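PDB 3E96: dihydrodipicolinate synthase from Bacillus clausii KSM-K16, which probably acts as a 4-hydroxy-tetrahydrodipicolinate synthase, condensing pyruvate with aspartate semialdehyde in lysine biosynthesis. Local coordinates for residues E69-T74 and N100-A105; L62-A67 and I88-S93; M268-Q273 and E295-W300. All blocks are in the same frame, centred on the assembly; numbering follows the deposited sequence.

Contact 1 (E69-T74 and N100-A105); sequences EEVRRT and NAAKAA
Val71 and Arg72 meet Ala102 and Ala105 across two nearly parallel helix segments whose axes approach to 9.2 Å at a signed crossing angle of -21°. The backbones come closest at Arg72 and Ala105, with their CA atoms 5.4 Å apart, a spacing that the small methyl of alanine permits. Val71 turns CG1 anti to its own N (chi1 176°), which directs this methyl at the other helix, 4.0 Å from Ala102 CB. One turn on, Ala105 CB rests against the aliphatic root of Arg72, 3.7 Å from its CG. The pair belongs to the outer helical layer of a TIM barrel: helix 64-78 leads into strand 83-88 and helix 92-105 follows it, while Val71 and Ala102 both also touch Ala86 on that strand. Beyond CG the Arg72 chain bends back over its own helix, where Glu69, Arg72 and Arg73 form a salt-bridge network. Arg72 NE and NH2 grip Glu69 OE1 side-on, at 2.9 and 2.6 Å, NE arriving 41° out of the carboxylate plane and NH2 nearly in line with the C-O bond. The other oxygen, Glu69 OE2, accepts from Arg73 NE. Arg72 NH1 donates to a water 2.8 Å away, which makes only a weak bond to Ala101 O.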
loop_
_atom_site.group_PDB
_atom_site.type_symbol
_atom_site.label_atom_id
_atom_site.label_comp_id
_atom_site.label_asym_id
_atom_site.label_seq_id
_atom_site.Cartn_x
_atom_site.Cartn_y
_atom_site.Cartn_z
ATOM N N GLU B 69 12.070 -16.096 3.722
ATOM C CA GLU B 69 13.489 -16.416 3.817
ATOM C C GLU B 69 14.237 -15.385 4.657
ATOM O O GLU B 69 15.154 -15.734 5.401
ATOM C CB GLU B 69 14.108 -16.493 2.415
ATOM C CG GLU B 69 15.604 -16.826 2.371
ATOM C CD GLU B 69 15.931 -18.233 2.855
ATOM O OE1 GLU B 69 15.002 -19.063 2.962
ATOM O OE2 GLU B 69 17.124 -18.513 3.120
ATOM N N GLU B 70 13.860 -14.115 4.548
ATOM C CA GLU B 70 14.548 -13.098 5.339
ATOM C C GLU B 70 14.347 -13.373 6.825
ATOM O O GLU B 70 15.278 -13.233 7.621
ATOM C CB GLU B 70 14.056 -11.688 4.994
ATOM C CG GLU B 70 14.708 -10.604 5.858
ATOM C CD GLU B 70 14.553 -9.211 5.285
ATOM O OE1 GLU B 70 15.099 -8.961 4.188
ATOM O OE2 GLU B 70 13.889 -8.367 5.929
ATOM N N VAL B 71 13.135 -13.764 7.208
ATOM C CA VAL B 71 12.875 -14.065 8.611
ATOM C C VAL B 71 13.734 -15.260 9.036
ATOM O O VAL B 71 14.356 -15.234 10.098
ATOM C CB VAL B 71 11.378 -14.374 8.863
ATOM C CG1 VAL B 71 11.161 -14.778 10.318
ATOM C CG2 VAL B 71 10.539 -13.140 8.548
ATOM N N ARG B 72 13.788 -16.295 8.199
ATOM C CA ARG B 72 14.598 -17.475 8.517
ATOM C C ARG B 72 16.069 -17.098 8.670
ATOM O O ARG B 72 16.723 -17.503 9.628
ATOM C CB ARG B 72 14.455 -18.547 7.427
ATOM C CG ARG B 72 13.066 -19.167 7.339
ATOM C CD ARG B 72 13.071 -20.416 6.462
ATOM N NE ARG B 72 13.248 -20.118 5.042
ATOM C CZ ARG B 72 12.249 -19.990 4.173
ATOM N NH1 ARG B 72 10.989 -20.132 4.571
ATOM N NH2 ARG B 72 12.509 -19.739 2.900
ATOM N N ARG B 73 16.586 -16.330 7.715
ATOM C CA ARG B 73 17.979 -15.893 7.745
ATOM C C ARG B 73 18.278 -15.099 9.016
ATOM O O ARG B 73 19.339 -15.254 9.620
ATOM C CB ARG B 73 18.286 -15.025 6.520
ATOM C CG ARG B 73 18.228 -15.762 5.183
ATOM C CD ARG B 73 19.596 -16.300 4.773
ATOM N NE ARG B 73 19.524 -17.066 3.531
ATOM C CZ ARG B 73 20.582 -17.486 2.843
ATOM N NH1 ARG B 73 21.808 -17.214 3.268
ATOM N NH2 ARG B 73 20.411 -18.187 1.729
ATOM N N THR B 74 17.342 -14.240 9.414
ATOM C CA THR B 74 17.519 -13.420 10.607
ATOM C C THR B 74 17.664 -14.291 11.852
ATOM O O THR B 74 18.560 -14.073 12.670
ATOM C CB THR B 74 16.332 -12.455 10.797
ATOM O OG1 THR B 74 16.191 -11.642 9.623
ATOM C CG2 THR B 74 16.562 -11.554 12.009
ATOM N N ASN B 100 2.559 -17.663 10.375
ATOM C CA ASN B 100 2.808 -19.054 10.727
ATOM C C ASN B 100 4.204 -19.478 10.266
ATOM O O ASN B 100 4.855 -20.306 10.906
ATOM C CB ASN B 100 1.733 -19.947 10.104
ATOM C CG ASN B 100 0.464 -19.986 10.933
ATOM O OD1 ASN B 100 -0.638 -20.142 10.405
ATOM N ND2 ASN B 100 0.615 -19.861 12.243
ATOM N N ALA B 101 4.666 -18.898 9.162
ATOM C CA ALA B 101 5.994 -19.206 8.640
ATOM C C ALA B 101 7.055 -18.661 9.598
ATOM O O ALA B 101 8.039 -19.337 9.902
ATOM C CB ALA B 101 6.169 -18.592 7.252
ATOM N N ALA B 102 6.850 -17.436 10.074
ATOM C CA ALA B 102 7.788 -16.816 11.008
ATOM C C ALA B 102 7.841 -17.625 12.304
ATOM O O ALA B 102 8.912 -17.815 12.886
ATOM C CB ALA B 102 7.361 -15.382 11.304
ATOM N N LYS B 103 6.680 -18.092 12.756
ATOM C CA LYS B 103 6.606 -18.892 13.977
ATOM C C LYS B 103 7.440 -20.157 13.815
ATOM O O LYS B 103 8.264 -20.491 14.669
ATOM C CB LYS B 103 5.156 -19.284 14.272
ATOM C CG LYS B 103 4.265 -18.124 14.682
ATOM C CD LYS B 103 2.790 -18.500 14.611
ATOM C CE LYS B 103 2.460 -19.706 15.479
ATOM N NZ LYS B 103 1.022 -20.069 15.335
ATOM N N ALA B 104 7.216 -20.862 12.713
ATOM C CA ALA B 104 7.946 -22.093 12.443
ATOM C C ALA B 104 9.441 -21.840 12.297
ATOM O O ALA B 104 10.257 -22.685 12.666
ATOM C CB ALA B 104 7.400 -22.754 11.180
ATOM N N ALA B 105 9.800 -20.676 11.765
ATOM C CA ALA B 105 11.203 -20.327 11.563
ATOM C C ALA B 105 11.936 -20.049 12.876
ATOM O O ALA B 105 13.164 -20.136 12.943
ATOM C CB ALA B 105 11.310 -19.116 10.635
HETATM O O HOH W 1 9.855 -20.061 7.165
#

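Contact 2 (L62-A67 and I88-S93); sequences LSLEEA and IGYATS
The polar link between Leu62 and Tyr90 runs through a water. The carbonyl O of Leu62 and the phenolic OH of Tyr90 stand 4.1 Å apart, and the water donates to Leu62 O at 2.7 Å while accepting from Tyr90 OH at 2.8 Å. This water lies at the edge of the ring, in its plane, so the bridge fixes the direction of the hydroxyl hydrogen. The side chain of Leu62 is about 11 Å from that of Thr56, a predicted pyruvate-binding residue.

Ser63 is the N-cap of helix 64-78 and forms a capping box with Glu66. Glu66 N donates to Ser63 OG at 3.0 Å, and in return Ser63 N donates to Glu66 OE1, also at 3.0 Å and close to straight (167°). That reciprocal pair uses the N-H groups of the N-cap Ser63 and of Glu66 in the first turn, and fixes the helix start from which Leu64 projects. Leu64 supplies the direct apolar contact: CD2 lies 3.7 Å from Tyr90 CE2 and 3.8 Å from Tyr90 CD2, so one methyl sits obliquely against one side of the ring. The two side chains run past each other in opposite directions. With CG anti to its carbonyl carbon (chi1 -61°), Tyr90 carries its ring from the loop after strand 83-88 across to the start of the preceding helix.

The Tyr90 ring also meets Phe59 and Tyr60 and, across the dimer interface, Tyr90 of the second subunit, whose Leu64 packs on Leu64 here. Leu98 of helix 92-105 also touches Tyr90, while Ile88 bonds through its backbone to Met111 and His113, joining strand 83-88 to strand 109-112.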
loop_
_atom_site.group_PDB
_atom_site.type_symbol
_atom_site.label_atom_id
_atom_site.label_comp_id
_atom_site.label_asym_id
_atom_site.label_seq_id
_atom_site.Cartn_x
_atom_site.Cartn_y
_atom_site.Cartn_z
ATOM N N LEU B 62 9.711 -7.156 -1.606
ATOM C CA LEU B 62 10.096 -8.565 -1.537
ATOM C C LEU B 62 8.950 -9.475 -1.958
ATOM O O LEU B 62 7.782 -9.155 -1.745
ATOM C CB LEU B 62 10.491 -8.944 -0.103
ATOM C CG LEU B 62 11.549 -8.126 0.644
ATOM C CD1 LEU B 62 11.634 -8.627 2.084
ATOM C CD2 LEU B 62 12.896 -8.247 -0.050
ATOM N N SER B 63 9.281 -10.611 -2.561
ATOM C CA SER B 63 8.244 -11.565 -2.931
ATOM C C SER B 63 7.886 -12.226 -1.600
ATOM O O SER B 63 8.609 -12.061 -0.612
ATOM C CB SER B 63 8.795 -12.615 -3.891
ATOM O OG SER B 63 9.781 -13.401 -3.248
ATOM N N LEU B 64 6.780 -12.959 -1.558
ATOM C CA LEU B 64 6.382 -13.625 -0.321
ATOM C C LEU B 64 7.461 -14.599 0.134
ATOM O O LEU B 64 7.731 -14.728 1.328
ATOM C CB LEU B 64 5.065 -14.382 -0.513
ATOM C CG LEU B 64 3.794 -13.552 -0.696
ATOM C CD1 LEU B 64 2.586 -14.490 -0.788
ATOM C CD2 LEU B 64 3.632 -12.589 0.485
ATOM N N GLU B 65 8.077 -15.287 -0.821
ATOM C CA GLU B 65 9.123 -16.249 -0.497
ATOM C C GLU B 65 10.374 -15.549 0.040
ATOM O O GLU B 65 11.030 -16.057 0.949
ATOM C CB GLU B 65 9.463 -17.088 -1.739
ATOM C CG GLU B 65 10.529 -18.159 -1.523
ATOM C CD GLU B 65 10.218 -19.083 -0.354
ATOM O OE1 GLU B 65 9.042 -19.474 -0.188
ATOM O OE2 GLU B 65 11.161 -19.427 0.393
ATOM N N GLU B 66 10.712 -14.391 -0.519
ATOM C CA GLU B 66 11.877 -13.657 -0.043
ATOM C C GLU B 66 11.629 -13.141 1.371
ATOM O O GLU B 66 12.548 -13.087 2.191
ATOM C CB GLU B 66 12.194 -12.477 -0.963
ATOM C CG GLU B 66 12.791 -12.863 -2.297
ATOM C CD GLU B 66 13.085 -11.646 -3.152
ATOM O OE1 GLU B 66 12.196 -10.779 -3.271
ATOM O OE2 GLU B 66 14.199 -11.556 -3.706
ATOM N N ALA B 67 10.386 -12.756 1.654
ATOM C CA ALA B 67 10.035 -12.259 2.982
ATOM C C ALA B 67 10.211 -13.384 4.001
ATOM O O ALA B 67 10.784 -13.180 5.070
ATOM C CB ALA B 67 8.594 -11.761 2.998
ATOM N N ILE B 88 4.721 -8.815 8.920
ATOM C CA ILE B 88 3.795 -9.556 8.066
ATOM C C ILE B 88 2.721 -8.592 7.565
ATOM O O ILE B 88 2.564 -7.491 8.107
ATOM C CB ILE B 88 3.124 -10.743 8.824
ATOM C CG1 ILE B 88 2.271 -10.229 9.985
ATOM C CG2 ILE B 88 4.193 -11.695 9.350
ATOM C CD1 ILE B 88 1.529 -11.347 10.732
ATOM N N GLY B 89 1.991 -8.989 6.526
ATOM C CA GLY B 89 0.963 -8.110 5.987
ATOM C C GLY B 89 0.168 -8.716 4.842
ATOM O O GLY B 89 0.134 -9.937 4.695
ATOM N N TYR B 90 -0.462 -7.852 4.042
ATOM C CA TYR B 90 -1.283 -8.240 2.891
ATOM C C TYR B 90 -2.661 -8.759 3.309
ATOM O O TYR B 90 -3.130 -8.460 4.404
ATOM C CB TYR B 90 -0.556 -9.290 2.045
ATOM C CG TYR B 90 0.760 -8.800 1.480
ATOM C CD1 TYR B 90 0.801 -7.728 0.586
ATOM C CD2 TYR B 90 1.965 -9.413 1.831
ATOM C CE1 TYR B 90 2.007 -7.280 0.053
ATOM C CE2 TYR B 90 3.179 -8.974 1.301
ATOM C CZ TYR B 90 3.191 -7.909 0.414
ATOM O OH TYR B 90 4.389 -7.477 -0.120
ATOM N N ALA B 91 -3.314 -9.519 2.433
ATOM C CA ALA B 91 -4.631 -10.070 2.746
ATOM C C ALA B 91 -4.531 -10.881 4.040
ATOM O O ALA B 91 -3.481 -11.454 4.332
ATOM C CB ALA B 91 -5.112 -10.958 1.597
ATOM N N THR B 92 -5.615 -10.944 4.809
ATOM C CA THR B 92 -5.582 -11.679 6.072
ATOM C C THR B 92 -5.020 -13.095 5.963
ATOM O O THR B 92 -4.185 -13.491 6.776
ATOM C CB THR B 92 -6.980 -11.736 6.746
ATOM O OG1 THR B 92 -7.902 -12.435 5.906
ATOM C CG2 THR B 92 -7.498 -10.337 6.993
ATOM N N SER B 93 -5.457 -13.858 4.965
ATOM C CA SER B 93 -4.957 -15.224 4.808
ATOM C C SER B 93 -3.450 -15.211 4.558
ATOM O O SER B 93 -2.716 -16.054 5.073
ATOM C CB SER B 93 -5.659 -15.929 3.644
ATOM O OG SER B 93 -5.349 -15.310 2.408
HETATM O O HOH W 2 6.626 -8.908 0.627
#

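Contact 3 (M268-Q273 and E295-W300); sequences MEMLRQ and ELLSSW
Beside Leu297, which packs against Met270 and Leu271, the carbonyl of Leu296 is held by two donors: Ser299 OG at 2.7 Å and Trp300 N at 3.0 Å from Leu296 O. Both arrive from the same face of the carbonyl plane, the hydroxyl tilted 24° from that plane, so serine adds a second bond to an ordinary helical one in the last turn of helix 287-299. The other segment also ends a helix, here with a Schellman motif. Arg272 takes the positive phi (60°) of the C-prime position, Gln273 N bonds to Met268 O at 2.8 Å, and Arg272 N bonds to Glu269 O at 2.9 Å.

Between these two endings Met270 and Leu271 pack against Leu297. Its CD1 sits 3.7 Å from Met270 CB and 4.0 Å from Met270 SD. The same methyl touches Leu271 CD2 at 4.1 Å, while Leu297 CD2 reaches Leu271 CD1. Both branches of Leu297 thus make contact, CD1 with two residues. Helices 262-270 and 287-299 belong to the helical C-terminal part that follows the barrel, as in other members of the family, and Leu303 and Val293 also pack on Met270. Across the interface every close approach is between carbon or sulfur atoms, whereas the backbone bonds close within each helix end, which implies cohesion by apolar packing rather than by directed polar bonds.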
loop_
_atom_site.group_PDB
_atom_site.type_symbol
_atom_site.label_atom_id
_atom_site.label_comp_id
_atom_site.label_asym_id
_atom_site.label_seq_id
_atom_site.Cartn_x
_atom_site.Cartn_y
_atom_site.Cartn_z
ATOM N N MET B 268 25.432 4.354 4.185
ATOM C CA MET B 268 26.176 3.162 4.610
ATOM C C MET B 268 27.339 2.902 3.649
ATOM O O MET B 268 28.465 2.634 4.083
ATOM C CB MET B 268 25.266 1.915 4.643
ATOM C CG MET B 268 24.179 1.914 5.731
ATOM S SD MET B 268 23.055 0.478 5.694
ATOM C CE MET B 268 22.000 0.908 4.414
ATOM N N GLU B 269 27.066 2.978 2.347
ATOM C CA GLU B 269 28.104 2.743 1.343
ATOM C C GLU B 269 29.241 3.759 1.473
ATOM O O GLU B 269 30.418 3.409 1.312
ATOM C CB GLU B 269 27.511 2.800 -0.069
ATOM C CG GLU B 269 26.683 1.570 -0.472
ATOM C CD GLU B 269 27.516 0.305 -0.633
ATOM O OE1 GLU B 269 28.705 0.410 -1.011
ATOM O OE2 GLU B 269 26.977 -0.801 -0.406
ATOM N N MET B 270 28.898 5.012 1.756
ATOM C CA MET B 270 29.917 6.042 1.927
ATOM C C MET B 270 30.792 5.721 3.139
ATOM O O MET B 270 31.969 6.075 3.172
ATOM C CB MET B 270 29.280 7.422 2.107
ATOM C CG MET B 270 28.900 8.109 0.807
ATOM S SD MET B 270 28.465 9.850 1.047
ATOM C CE MET B 270 30.038 10.554 1.348
ATOM N N LEU B 271 30.214 5.048 4.132
ATOM C CA LEU B 271 30.955 4.680 5.337
ATOM C C LEU B 271 31.575 3.295 5.179
ATOM O O LEU B 271 31.987 2.661 6.159
ATOM C CB LEU B 271 30.028 4.692 6.555
ATOM C CG LEU B 271 29.389 6.039 6.905
ATOM C CD1 LEU B 271 28.385 5.841 8.039
ATOM C CD2 LEU B 271 30.463 7.041 7.304
ATOM N N ARG B 272 31.629 2.838 3.932
ATOM C CA ARG B 272 32.190 1.541 3.580
ATOM C C ARG B 272 31.486 0.359 4.228
ATOM O O ARG B 272 32.107 -0.660 4.536
ATOM C CB ARG B 272 33.691 1.512 3.894
ATOM C CG ARG B 272 34.490 2.458 3.012
ATOM C CD ARG B 272 35.950 2.548 3.428
ATOM N NE ARG B 272 36.668 3.531 2.622
ATOM C CZ ARG B 272 36.982 3.372 1.338
ATOM N NH1 ARG B 272 36.646 2.257 0.702
ATOM N NH2 ARG B 272 37.630 4.332 0.687
ATOM N N GLN B 273 30.180 0.505 4.437
ATOM C CA GLN B 273 29.360 -0.560 4.996
ATOM C C GLN B 273 28.570 -1.071 3.790
ATOM O O GLN B 273 28.115 -0.276 2.963
ATOM C CB GLN B 273 28.418 -0.008 6.072
ATOM C CG GLN B 273 29.141 0.706 7.214
ATOM C CD GLN B 273 28.182 1.275 8.251
ATOM O OE1 GLN B 273 27.003 1.483 7.970
ATOM N NE2 GLN B 273 28.693 1.544 9.450
ATOM N N GLU B 295 27.652 15.884 3.165
ATOM C CA GLU B 295 27.800 16.976 4.121
ATOM C C GLU B 295 27.316 16.574 5.509
ATOM O O GLU B 295 27.835 17.052 6.516
ATOM C CB GLU B 295 27.031 18.210 3.641
ATOM C CG GLU B 295 27.335 18.590 2.200
ATOM C CD GLU B 295 26.650 19.872 1.765
ATOM O OE1 GLU B 295 25.501 20.115 2.194
ATOM O OE2 GLU B 295 27.257 20.630 0.980
ATOM N N LEU B 296 26.322 15.694 5.564
ATOM C CA LEU B 296 25.787 15.246 6.844
ATOM C C LEU B 296 26.790 14.327 7.547
ATOM O O LEU B 296 27.030 14.452 8.752
ATOM C CB LEU B 296 24.463 14.510 6.625
ATOM C CG LEU B 296 23.515 14.379 7.815
ATOM C CD1 LEU B 296 23.073 15.759 8.275
ATOM C CD2 LEU B 296 22.302 13.563 7.404
ATOM N N LEU B 297 27.371 13.404 6.790
ATOM C CA LEU B 297 28.350 12.478 7.346
ATOM C C LEU B 297 29.599 13.249 7.751
ATOM O O LEU B 297 30.268 12.907 8.727
ATOM C CB LEU B 297 28.705 11.395 6.323
ATOM C CG LEU B 297 27.578 10.414 5.987
ATOM C CD1 LEU B 297 28.064 9.406 4.961
ATOM C CD2 LEU B 297 27.110 9.709 7.255
ATOM N N SER B 298 29.902 14.297 6.994
ATOM C CA SER B 298 31.055 15.134 7.285
ATOM C C SER B 298 30.819 15.850 8.617
ATOM O O SER B 298 31.714 15.921 9.459
ATOM C CB SER B 298 31.255 16.157 6.164
ATOM O OG SER B 298 32.402 16.957 6.392
ATOM N N SER B 299 29.608 16.364 8.815
ATOM C CA SER B 299 29.289 17.067 10.054
ATOM C C SER B 299 29.338 16.114 11.242
ATOM O O SER B 299 29.668 16.524 12.358
ATOM C CB SER B 299 27.907 17.727 9.969
ATOM O OG SER B 299 26.869 16.769 10.090
ATOM N N TRP B 300 29.005 14.846 11.010
ATOM C CA TRP B 300 29.045 13.844 12.074
ATOM C C TRP B 300 30.489 13.405 12.296
ATOM O O TRP B 300 30.765 12.567 13.153
ATOM C CB TRP B 300 28.218 12.608 11.706
ATOM C CG TRP B 300 26.767 12.689 12.065
ATOM C CD1 TRP B 300 26.192 13.517 12.983
ATOM C CD2 TRP B 300 25.720 11.847 11.572
ATOM N NE1 TRP B 300 24.848 13.240 13.097
ATOM C CE2 TRP B 300 24.533 12.218 12.243
ATOM C CE3 TRP B 300 25.670 10.810 10.632
ATOM C CZ2 TRP B 300 23.307 11.586 12.003
ATOM C CZ3 TRP B 300 24.450 10.181 10.393
ATOM C CH2 TRP B 300 23.286 10.574 11.079
#

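From the N terminus, the segments come in the order 62-67, 69-74, 88-93, 100-105, so contacts 1 and 2 cross: each joins helix 64-78 to the region of helix 92-105, with strand 83-88 between. Contact 2 closes its loop at the start of both helices and contact 1 further along them, 12 Å away between centres. They also touch directly, Arg72 NH2 of contact 1 making a 2.9 Å salt bridge to Glu65 OE2 of contact 2. Contact 3 follows in series, closing a separate loop between helices 262-270 and 287-299, which come after the last barrel strand, 210-213. Its centre is about 32 Å from that of contact 1.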